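Local coordinates for protein tryptophan halogenase (Shewanella frigidimarina, PDB 2PYX) that probably acts as a flavin-dependent enzyme of the tryptophan halogenase family, with monooxygenase-type chemistry and a predicted FAD site, at residues W20-N31 / K42-S50; I73-C84 / L180-L189. One frame throughout, in Å; residues are numbered along the deposited sequence.

Contact 1 of 2, residues W20-N31 / K42-S50; sequences WITAGLLAAEHN and KLNITLIES
Trp20 lies across Leu47 where the first helix of a Rossmann-type fold, predicted to bind FAD, packs on strand 44-49 of its sheet. Helix 16-31 follows the glycine-rich turn, and its segment runs antiparallel to the strand at 9.6 Å between axes. The tight part is apolar. Leu47 CD1 sits over one face of the indole, 3.7 Å from the centroid of its six-membered ring, a CH-pi contact. CG of Leu47 is anti to the backbone N (chi1 -170°), and both methyls reach the ring. Further along, Ile45 CD1 lies 3.9 Å from both Leu26 CB and Ala27 CB. Ile12 of strand 9-13 also touches Ile45 and Leu47.

The more open side is at Lys42, an exposed residue. Its chain bends at chi3 (-63°), and NZ donates to His30 ND1 at 2.9 Å, close to the ring plane. His30 NE2 bonds to Ala376 O, so both ring nitrogens are held. Water 2 joins His30 O to Lys42 N. Between the two regions, the buried Asn31 amide grips the Leu43 backbone twice. Leu43 N donates nearly straight to a lone pair of Asn31 OD1 (3.0 Å), and Asn31 ND2 donates to Leu43 O (2.9 Å).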
loop_
_atom_site.group_PDB
_atom_site.type_symbol
_atom_site.label_atom_id
_atom_site.label_comp_id
_atom_site.label_asym_id
_atom_site.label_seq_id
_atom_site.Cartn_x
_atom_site.Cartn_y
_atom_site.Cartn_z
ATOM N N TRP A 20 13.648 -6.550 5.229
ATOM C CA TRP A 20 13.408 -6.870 6.638
ATOM C C TRP A 20 12.006 -7.383 6.934
ATOM O O TRP A 20 11.826 -8.240 7.793
ATOM C CB TRP A 20 13.781 -5.723 7.556
ATOM C CG TRP A 20 15.255 -5.487 7.554
ATOM C CD1 TRP A 20 15.929 -4.450 6.948
ATOM C CD2 TRP A 20 16.239 -6.326 8.126
ATOM N NE1 TRP A 20 17.282 -4.592 7.141
ATOM C CE2 TRP A 20 17.498 -5.734 7.859
ATOM C CE3 TRP A 20 16.201 -7.529 8.841
ATOM C CZ2 TRP A 20 18.694 -6.315 8.278
ATOM C CZ3 TRP A 20 17.378 -8.071 9.276
ATOM C CH2 TRP A 20 18.618 -7.461 8.980
ATOM N N ILE A 21 11.004 -6.911 6.199
ATOM C CA ILE A 21 9.684 -7.526 6.394
ATOM C C ILE A 21 9.735 -8.993 5.969
ATOM O O ILE A 21 9.157 -9.869 6.624
ATOM C CB ILE A 21 8.582 -6.759 5.651
ATOM C CG1 ILE A 21 8.279 -5.451 6.400
ATOM C CG2 ILE A 21 7.298 -7.608 5.498
ATOM C CD1 ILE A 21 7.410 -4.476 5.607
ATOM N N THR A 22 10.428 -9.258 4.861
ATOM C CA THR A 22 10.570 -10.633 4.395
ATOM C C THR A 22 11.267 -11.483 5.458
ATOM O O THR A 22 10.846 -12.576 5.779
ATOM C CB THR A 22 11.321 -10.706 3.045
ATOM O OG1 THR A 22 10.606 -9.924 2.071
ATOM C CG2 THR A 22 11.446 -12.137 2.561
ATOM N N ALA A 23 12.409 -11.008 5.952
ATOM C CA ALA A 23 13.156 -11.758 6.958
ATOM C C ALA A 23 12.298 -12.074 8.171
ATOM O O ALA A 23 12.271 -13.198 8.664
ATOM C CB ALA A 23 14.380 -10.966 7.376
ATOM N N GLY A 24 11.569 -11.070 8.650
ATOM C CA GLY A 24 10.760 -11.235 9.849
ATOM C C GLY A 24 9.615 -12.197 9.681
ATOM O O GLY A 24 9.340 -13.050 10.537
ATOM N N LEU A 25 8.910 -12.060 8.554
ATOM C CA LEU A 25 7.775 -12.948 8.294
ATOM C C LEU A 25 8.236 -14.413 8.114
ATOM O O LEU A 25 7.610 -15.327 8.610
ATOM C CB LEU A 25 6.938 -12.466 7.119
ATOM C CG LEU A 25 6.108 -11.217 7.408
ATOM C CD1 LEU A 25 5.480 -10.764 6.089
ATOM C CD2 LEU A 25 5.048 -11.463 8.468
ATOM N N LEU A 26 9.335 -14.617 7.395
ATOM C CA LEU A 26 9.866 -15.966 7.236
ATOM C C LEU A 26 10.292 -16.571 8.587
ATOM O O LEU A 26 9.934 -17.700 8.887
ATOM C CB LEU A 26 11.088 -15.977 6.302
ATOM C CG LEU A 26 10.749 -15.800 4.824
ATOM C CD1 LEU A 26 12.048 -15.642 4.034
ATOM C CD2 LEU A 26 9.937 -16.950 4.268
ATOM N N ALA A 27 11.073 -15.812 9.366
ATOM C CA ALA A 27 11.588 -16.330 10.633
ATOM C C ALA A 27 10.445 -16.603 11.590
ATOM O O ALA A 27 10.414 -17.632 12.259
ATOM C CB ALA A 27 12.572 -15.332 11.256
ATOM N N ALA A 28 9.490 -15.682 11.668
ATOM C CA ALA A 28 8.393 -15.849 12.611
ATOM C C ALA A 28 7.548 -17.084 12.253
ATOM O O ALA A 28 7.098 -17.847 13.137
ATOM C CB ALA A 28 7.533 -14.596 12.678
ATOM N N GLU A 29 7.302 -17.293 10.964
ATOM C CA GLU A 29 6.450 -18.402 10.529
ATOM C C GLU A 29 7.106 -19.763 10.749
ATOM O O GLU A 29 6.410 -20.698 11.118
ATOM C CB GLU A 29 6.017 -18.235 9.063
ATOM C CG GLU A 29 5.219 -19.363 8.486
ATOM C CD GLU A 29 3.851 -19.545 9.110
ATOM O OE1 GLU A 29 3.423 -18.761 9.986
ATOM O OE2 GLU A 29 3.181 -20.521 8.721
ATOM N N HIS A 30 8.417 -19.860 10.513
ATOM C CA HIS A 30 9.077 -21.178 10.519
ATOM C C HIS A 30 9.955 -21.491 11.726
ATOM O O HIS A 30 10.143 -22.659 12.056
ATOM C CB HIS A 30 9.893 -21.347 9.239
ATOM C CG HIS A 30 9.011 -21.446 8.037
ATOM N ND1 HIS A 30 8.354 -22.606 7.698
ATOM C CD2 HIS A 30 8.578 -20.491 7.184
ATOM C CE1 HIS A 30 7.586 -22.368 6.646
ATOM N NE2 HIS A 30 7.678 -21.087 6.331
ATOM N N ASN A 31 10.459 -20.450 12.370
ATOM C CA ASN A 31 11.499 -20.583 13.400
ATOM C C ASN A 31 11.076 -20.254 14.832
ATOM O O ASN A 31 11.873 -20.450 15.741
ATOM C CB ASN A 31 12.698 -19.726 13.009
ATOM C CG ASN A 31 13.415 -20.245 11.771
ATOM O OD1 ASN A 31 13.040 -21.289 11.204
ATOM N ND2 ASN A 31 14.486 -19.545 11.363
ATOM N N LYS A 42 14.330 -24.277 11.556
ATOM C CA LYS A 42 14.188 -24.760 10.208
ATOM C C LYS A 42 15.022 -23.984 9.206
ATOM O O LYS A 42 15.741 -24.587 8.386
ATOM C CB LYS A 42 12.713 -24.711 9.762
ATOM C CG LYS A 42 12.463 -25.412 8.435
ATOM C CD LYS A 42 11.057 -25.180 7.903
ATOM C CE LYS A 42 9.992 -25.712 8.770
ATOM N NZ LYS A 42 8.607 -25.490 8.153
ATOM N N LEU A 43 14.867 -22.656 9.204
ATOM C CA LEU A 43 15.429 -21.825 8.174
ATOM C C LEU A 43 16.660 -21.094 8.678
ATOM O O LEU A 43 16.665 -20.561 9.797
ATOM C CB LEU A 43 14.450 -20.736 7.702
ATOM C CG LEU A 43 13.120 -21.236 7.139
ATOM C CD1 LEU A 43 12.325 -20.043 6.655
ATOM C CD2 LEU A 43 13.317 -22.243 6.032
ATOM N N ASN A 44 17.650 -21.026 7.808
ATOM C CA ASN A 44 18.850 -20.237 8.039
ATOM C C ASN A 44 18.762 -19.053 7.098
ATOM O O ASN A 44 18.973 -19.179 5.887
ATOM C CB ASN A 44 20.119 -21.057 7.777
ATOM C CG ASN A 44 21.397 -20.285 8.111
ATOM O OD1 ASN A 44 21.400 -19.422 8.981
ATOM N ND2 ASN A 44 22.483 -20.592 7.396
ATOM N N ILE A 45 18.393 -17.905 7.658
ATOM C CA ILE A 45 18.120 -16.711 6.874
ATOM C C ILE A 45 19.258 -15.696 7.034
ATOM O O ILE A 45 19.612 -15.334 8.156
ATOM C CB ILE A 45 16.807 -16.066 7.333
ATOM C CG1 ILE A 45 15.627 -17.037 7.270
ATOM C CG2 ILE A 45 16.526 -14.799 6.506
ATOM C CD1 ILE A 45 14.495 -16.578 8.133
ATOM N N THR A 46 19.845 -15.285 5.917
ATOM C CA THR A 46 20.884 -14.274 5.872
ATOM C C THR A 46 20.416 -13.126 4.982
ATOM O O THR A 46 19.944 -13.350 3.861
ATOM C CB THR A 46 22.194 -14.868 5.312
ATOM O OG1 THR A 46 22.630 -15.973 6.128
ATOM C CG2 THR A 46 23.308 -13.799 5.218
ATOM N N LEU A 47 20.596 -11.903 5.459
ATOM C CA LEU A 47 20.281 -10.707 4.734
ATOM C C LEU A 47 21.567 -9.956 4.442
ATOM O O LEU A 47 22.289 -9.600 5.385
ATOM C CB LEU A 47 19.254 -9.836 5.477
ATOM C CG LEU A 47 18.666 -8.647 4.677
ATOM C CD1 LEU A 47 17.275 -8.312 5.169
ATOM C CD2 LEU A 47 19.527 -7.415 4.799
ATOM N N ILE A 48 21.849 -9.726 3.161
ATOM C CA ILE A 48 23.044 -8.986 2.716
ATOM C C ILE A 48 22.552 -7.609 2.302
ATOM O O ILE A 48 21.773 -7.469 1.349
ATOM C CB ILE A 48 23.755 -9.662 1.530
ATOM C CG1 ILE A 48 24.164 -11.092 1.881
ATOM C CG2 ILE A 48 24.983 -8.801 1.123
ATOM C CD1 ILE A 48 24.620 -11.932 0.704
ATOM N N GLU A 49 23.036 -6.597 3.017
ATOM C CA GLU A 49 22.651 -5.202 2.833
ATOM C C GLU A 49 23.856 -4.399 2.323
ATOM O O GLU A 49 24.945 -4.523 2.877
ATOM C CB GLU A 49 22.150 -4.657 4.182
ATOM C CG GLU A 49 21.589 -3.288 4.088
ATOM C CD GLU A 49 20.913 -2.792 5.332
ATOM O OE1 GLU A 49 20.977 -3.457 6.375
ATOM O OE2 GLU A 49 20.308 -1.701 5.244
ATOM N N SER A 50 23.629 -3.570 1.311
ATOM C CA SER A 50 24.666 -2.679 0.790
ATOM C C SER A 50 25.123 -1.724 1.882
ATOM O O SER A 50 24.295 -1.203 2.631
ATOM C CB SER A 50 24.123 -1.850 -0.371
ATOM O OG SER A 50 25.126 -0.980 -0.858
HETATM O O HOH W 1 17.910 -1.732 5.817
HETATM O O HOH W 2 12.069 -24.045 13.360
HETATM O O HOH W 3 8.220 -24.656 11.359
#

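Contact 2 of 2, residues I73-C84 / L180-L189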
loop_
_atom_site.group_PDB
_atom_site.type_symbol
_atom_site.label_atom_id
_atom_site.label_comp_id
_atom_site.label_asym_id
_atom_site.label_seq_id
_atom_site.Cartn_x
_atom_site.Cartn_y
_atom_site.Cartn_z
ATOM N N ILE A 73 5.282 -10.691 13.126
ATOM C CA ILE A 73 6.732 -10.531 13.343
ATOM C C ILE A 73 7.072 -10.469 14.817
ATOM O O ILE A 73 8.157 -10.900 15.219
ATOM C CB ILE A 73 7.249 -9.288 12.607
ATOM C CG1 ILE A 73 7.116 -9.504 11.093
ATOM C CG2 ILE A 73 8.682 -8.942 12.966
ATOM C CD1 ILE A 73 7.540 -8.357 10.218
ATOM N N GLY A 74 6.146 -9.944 15.617
ATOM C CA GLY A 74 6.293 -9.877 17.051
ATOM C C GLY A 74 6.637 -8.510 17.590
ATOM O O GLY A 74 7.213 -8.394 18.687
ATOM N N ILE A 75 6.301 -7.469 16.834
ATOM C CA ILE A 75 6.540 -6.078 17.214
ATOM C C ILE A 75 5.373 -5.569 18.062
ATOM O O ILE A 75 4.188 -5.812 17.762
ATOM C CB ILE A 75 6.713 -5.167 15.954
ATOM C CG1 ILE A 75 7.842 -5.674 15.050
ATOM C CG2 ILE A 75 6.965 -3.720 16.369
ATOM C CD1 ILE A 75 9.130 -5.834 15.679
ATOM N N ASP A 76 5.730 -4.901 19.158
ATOM C CA ASP A 76 4.772 -4.257 20.046
ATOM C C ASP A 76 4.290 -2.951 19.383
ATOM O O ASP A 76 5.093 -2.178 18.868
ATOM C CB ASP A 76 5.477 -4.012 21.385
ATOM C CG ASP A 76 4.634 -3.249 22.379
ATOM O OD1 ASP A 76 4.413 -2.027 22.185
ATOM O OD2 ASP A 76 4.236 -3.868 23.394
ATOM N N GLU A 77 2.978 -2.706 19.395
ATOM C CA GLU A 77 2.431 -1.561 18.685
ATOM C C GLU A 77 2.937 -0.261 19.256
ATOM O O GLU A 77 3.164 0.713 18.529
ATOM C CB GLU A 77 0.900 -1.543 18.671
ATOM C CG GLU A 77 0.397 -0.551 17.604
ATOM C CD GLU A 77 -1.120 -0.493 17.444
ATOM O OE1 GLU A 77 -1.867 -0.833 18.388
ATOM O OE2 GLU A 77 -1.610 -0.115 16.341
ATOM N N ASN A 78 3.071 -0.199 20.584
ATOM C CA ASN A 78 3.581 1.041 21.176
ATOM C C ASN A 78 5.018 1.316 20.723
ATOM O O ASN A 78 5.359 2.448 20.358
ATOM C CB ASN A 78 3.478 1.013 22.704
ATOM C CG ASN A 78 2.055 0.795 23.179
ATOM O OD1 ASN A 78 1.118 1.414 22.667
ATOM N ND2 ASN A 78 1.886 -0.076 24.185
ATOM N N ASP A 79 5.851 0.281 20.753
ATOM C CA ASP A 79 7.231 0.384 20.290
ATOM C C ASP A 79 7.269 0.865 18.829
ATOM O O ASP A 79 8.022 1.745 18.474
ATOM C CB ASP A 79 7.933 -0.985 20.374
ATOM C CG ASP A 79 8.233 -1.431 21.792
ATOM O OD1 ASP A 79 8.134 -0.635 22.748
ATOM O OD2 ASP A 79 8.612 -2.608 21.947
ATOM N N PHE A 80 6.452 0.249 17.975
ATOM C CA PHE A 80 6.373 0.648 16.571
ATOM C C PHE A 80 6.019 2.127 16.403
ATOM O O PHE A 80 6.684 2.889 15.684
ATOM C CB PHE A 80 5.351 -0.252 15.835
ATOM C CG PHE A 80 5.014 0.231 14.451
ATOM C CD1 PHE A 80 5.905 0.057 13.397
ATOM C CD2 PHE A 80 3.808 0.881 14.191
ATOM C CE1 PHE A 80 5.612 0.542 12.134
ATOM C CE2 PHE A 80 3.520 1.356 12.938
ATOM C CZ PHE A 80 4.409 1.187 11.896
ATOM N N ILE A 81 4.928 2.540 17.040
ATOM C CA ILE A 81 4.442 3.911 16.909
ATOM C C ILE A 81 5.493 4.910 17.392
ATOM O O ILE A 81 5.761 5.924 16.739
ATOM C CB ILE A 81 3.081 4.099 17.654
ATOM C CG1 ILE A 81 1.991 3.340 16.910
ATOM C CG2 ILE A 81 2.705 5.579 17.790
ATOM C CD1 ILE A 81 0.647 3.297 17.634
ATOM N N ARG A 82 6.106 4.588 18.530
ATOM C CA ARG A 82 7.066 5.483 19.136
ATOM C C ARG A 82 8.322 5.577 18.290
ATOM O O ARG A 82 8.835 6.665 18.081
ATOM C CB ARG A 82 7.392 5.001 20.547
ATOM C CG ARG A 82 6.193 5.162 21.558
ATOM C CD ARG A 82 6.390 4.364 22.844
ATOM N NE ARG A 82 5.254 4.448 23.783
ATOM C CZ ARG A 82 5.052 3.592 24.792
ATOM N NH1 ARG A 82 5.894 2.583 24.993
ATOM N NH2 ARG A 82 4.015 3.727 25.609
ATOM N N GLN A 83 8.807 4.452 17.790
ATOM C CA GLN A 83 10.110 4.404 17.112
ATOM C C GLN A 83 10.079 4.766 15.622
ATOM O O GLN A 83 11.108 5.113 15.031
ATOM C CB GLN A 83 10.753 3.040 17.350
ATOM C CG GLN A 83 11.100 2.854 18.827
ATOM C CD GLN A 83 11.525 1.437 19.166
ATOM O OE1 GLN A 83 12.188 0.772 18.375
ATOM N NE2 GLN A 83 11.132 0.967 20.351
ATOM N N CYS A 84 8.901 4.674 14.999
ATOM C CA CYS A 84 8.799 4.854 13.552
ATOM C C CYS A 84 8.075 6.134 13.145
ATOM O O CYS A 84 7.678 6.274 11.975
ATOM C CB CYS A 84 8.118 3.625 12.928
ATOM S SG CYS A 84 9.029 2.121 13.316
ATOM N N LEU A 180 14.068 -0.434 13.010
ATOM C CA LEU A 180 13.407 -1.226 14.046
ATOM C C LEU A 180 13.397 -2.716 13.685
ATOM O O LEU A 180 13.684 -3.574 14.496
ATOM C CB LEU A 180 11.988 -0.707 14.291
ATOM C CG LEU A 180 11.032 -1.484 15.190
ATOM C CD1 LEU A 180 11.703 -1.843 16.486
ATOM C CD2 LEU A 180 9.788 -0.697 15.504
ATOM N N LEU A 181 13.070 -3.011 12.437
ATOM C CA LEU A 181 13.009 -4.400 11.989
ATOM C C LEU A 181 14.406 -5.062 12.000
ATOM O O LEU A 181 14.550 -6.236 12.333
ATOM C CB LEU A 181 12.427 -4.491 10.571
ATOM C CG LEU A 181 10.929 -4.177 10.500
ATOM C CD1 LEU A 181 10.548 -3.991 9.037
ATOM C CD2 LEU A 181 10.088 -5.270 11.185
ATOM N N THR A 182 15.434 -4.299 11.621
ATOM C CA THR A 182 16.789 -4.834 11.644
ATOM C C THR A 182 17.135 -5.310 13.048
ATOM O O THR A 182 17.653 -6.399 13.243
ATOM C CB THR A 182 17.781 -3.734 11.257
ATOM O OG1 THR A 182 17.571 -3.329 9.887
ATOM C CG2 THR A 182 19.230 -4.221 11.447
ATOM N N GLU A 183 16.816 -4.444 14.013
ATOM C CA GLU A 183 17.060 -4.753 15.431
ATOM C C GLU A 183 16.259 -5.970 15.874
ATOM O O GLU A 183 16.800 -6.908 16.432
ATOM C CB GLU A 183 16.723 -3.533 16.316
ATOM C CG GLU A 183 17.609 -2.340 16.046
ATOM C CD GLU A 183 17.049 -0.973 16.466
ATOM O OE1 GLU A 183 15.870 -0.858 16.923
ATOM O OE2 GLU A 183 17.820 0.015 16.285
ATOM N N HIS A 184 14.965 -5.975 15.590
ATOM C CA HIS A 184 14.147 -7.087 16.002
ATOM C C HIS A 184 14.569 -8.389 15.338
ATOM O O HIS A 184 14.691 -9.431 15.986
ATOM C CB HIS A 184 12.717 -6.774 15.679
ATOM C CG HIS A 184 11.765 -7.841 16.086
ATOM N ND1 HIS A 184 11.265 -7.944 17.371
ATOM C CD2 HIS A 184 11.211 -8.852 15.378
ATOM C CE1 HIS A 184 10.438 -8.975 17.427
ATOM N NE2 HIS A 184 10.393 -9.548 16.234
ATOM N N CYS A 185 14.790 -8.354 14.032
ATOM C CA CYS A 185 15.063 -9.597 13.319
ATOM C C CYS A 185 16.394 -10.234 13.677
ATOM O O CYS A 185 16.525 -11.446 13.741
ATOM C CB CYS A 185 15.046 -9.392 11.815
ATOM S SG CYS A 185 13.357 -9.085 11.168
ATOM N N THR A 186 17.409 -9.389 13.892
ATOM C CA THR A 186 18.738 -9.891 14.213
ATOM C C THR A 186 18.869 -10.284 15.680
ATOM O O THR A 186 19.519 -11.295 16.003
ATOM C CB THR A 186 19.851 -8.894 13.827
ATOM O OG1 THR A 186 19.698 -7.690 14.557
ATOM C CG2 THR A 186 19.810 -8.585 12.341
ATOM N N GLN A 187 18.225 -9.519 16.563
ATOM C CA GLN A 187 18.400 -9.748 18.019
ATOM C C GLN A 187 17.383 -10.699 18.638
ATOM O O GLN A 187 17.664 -11.338 19.646
ATOM C CB GLN A 187 18.416 -8.424 18.783
ATOM C CG GLN A 187 19.479 -7.411 18.246
ATOM C CD GLN A 187 20.895 -8.015 18.110
ATOM O OE1 GLN A 187 21.525 -8.363 19.120
ATOM N NE2 GLN A 187 21.385 -8.169 16.864
ATOM N N LYS A 188 16.222 -10.837 18.003
ATOM C CA LYS A 188 15.191 -11.695 18.522
ATOM C C LYS A 188 14.808 -12.848 17.592
ATOM O O LYS A 188 14.400 -13.910 18.083
ATOM C CB LYS A 188 13.978 -10.863 18.860
ATOM C CG LYS A 188 14.227 -9.790 19.956
ATOM C CD LYS A 188 12.945 -9.020 20.199
ATOM C CE LYS A 188 12.987 -8.068 21.393
ATOM N NZ LYS A 188 11.609 -7.436 21.641
ATOM N N LEU A 189 14.965 -12.677 16.274
ATOM C CA LEU A 189 14.533 -13.711 15.320
ATOM C C LEU A 189 15.665 -14.452 14.632
ATOM O O LEU A 189 15.419 -15.256 13.755
ATOM C CB LEU A 189 13.583 -13.115 14.267
ATOM C CG LEU A 189 12.316 -12.435 14.773
ATOM C CD1 LEU A 189 11.493 -11.988 13.588
ATOM C CD2 LEU A 189 11.520 -13.344 15.659
HETATM O O HOH W 4 14.233 1.503 16.520
HETATM O O HOH W 5 14.258 -1.681 18.764
#
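Ile73 and Ile75 meet the ring of His184. His184 NE2 donates to Ile73 O at 2.8 Å. The bond is bent, 142° at the hydrogen, and the donor stands above the carbonyl plane. Ile75 CD1 lies over one face of the imidazole, 3.5 Å from its centroid, a CH-pi contact. Lys188 CB lies over the opposite face, toward the rim. CG of His184 is anti to the backbone N (chi1 -179°), which carries the ring out to the turn. An alanine here would remove the imidazole and would probably leave Ile73 O without this donor and open a gap beneath Ile75 CD1.

Leu180 fills the other end. Its CD2 meets Cys84 SG at 3.6 Å and Phe80 CA at 3.8 Å. Its CD1 is 3.3 Å from Gln83 OE1.

The second shell sets the turn. Gly74 has positive phi, and a side chain there would run into Ile73 O. Asp76 caps the next helix, with Asp79 N donating to OD1 at 3.1 Å. Ile75 N bonds to Leu70 O and Gly74 N to Ser71 O. This is the Schellman motif that ends helix 65-73, placed just before N-capped helix 77-83.

In the fold
Contacts 1 and 2 have centres 14 Å apart and meet directly at helix 174-187. Trp20 of contact 1 packs against Leu181, Thr182, Cys185 and Thr186 of contact 2. Trp20 CB is 3.5 Å from Leu181 CB, and Gly24 CA is 3.6 Å from Cys185 SG. Helix 16-31 packs on both strand 44-49 and helix 174-187. Both contacts lie near the predicted FAD site. The side chain of Leu47 is about 4 Å from that of Gly15, and that of Leu181 is about 5 Å from that of Thr17, both predicted FAD contacts. Contact 2 also approaches the predicted active-site Lys89, whose side chain is about 10 Å from that of Phe80.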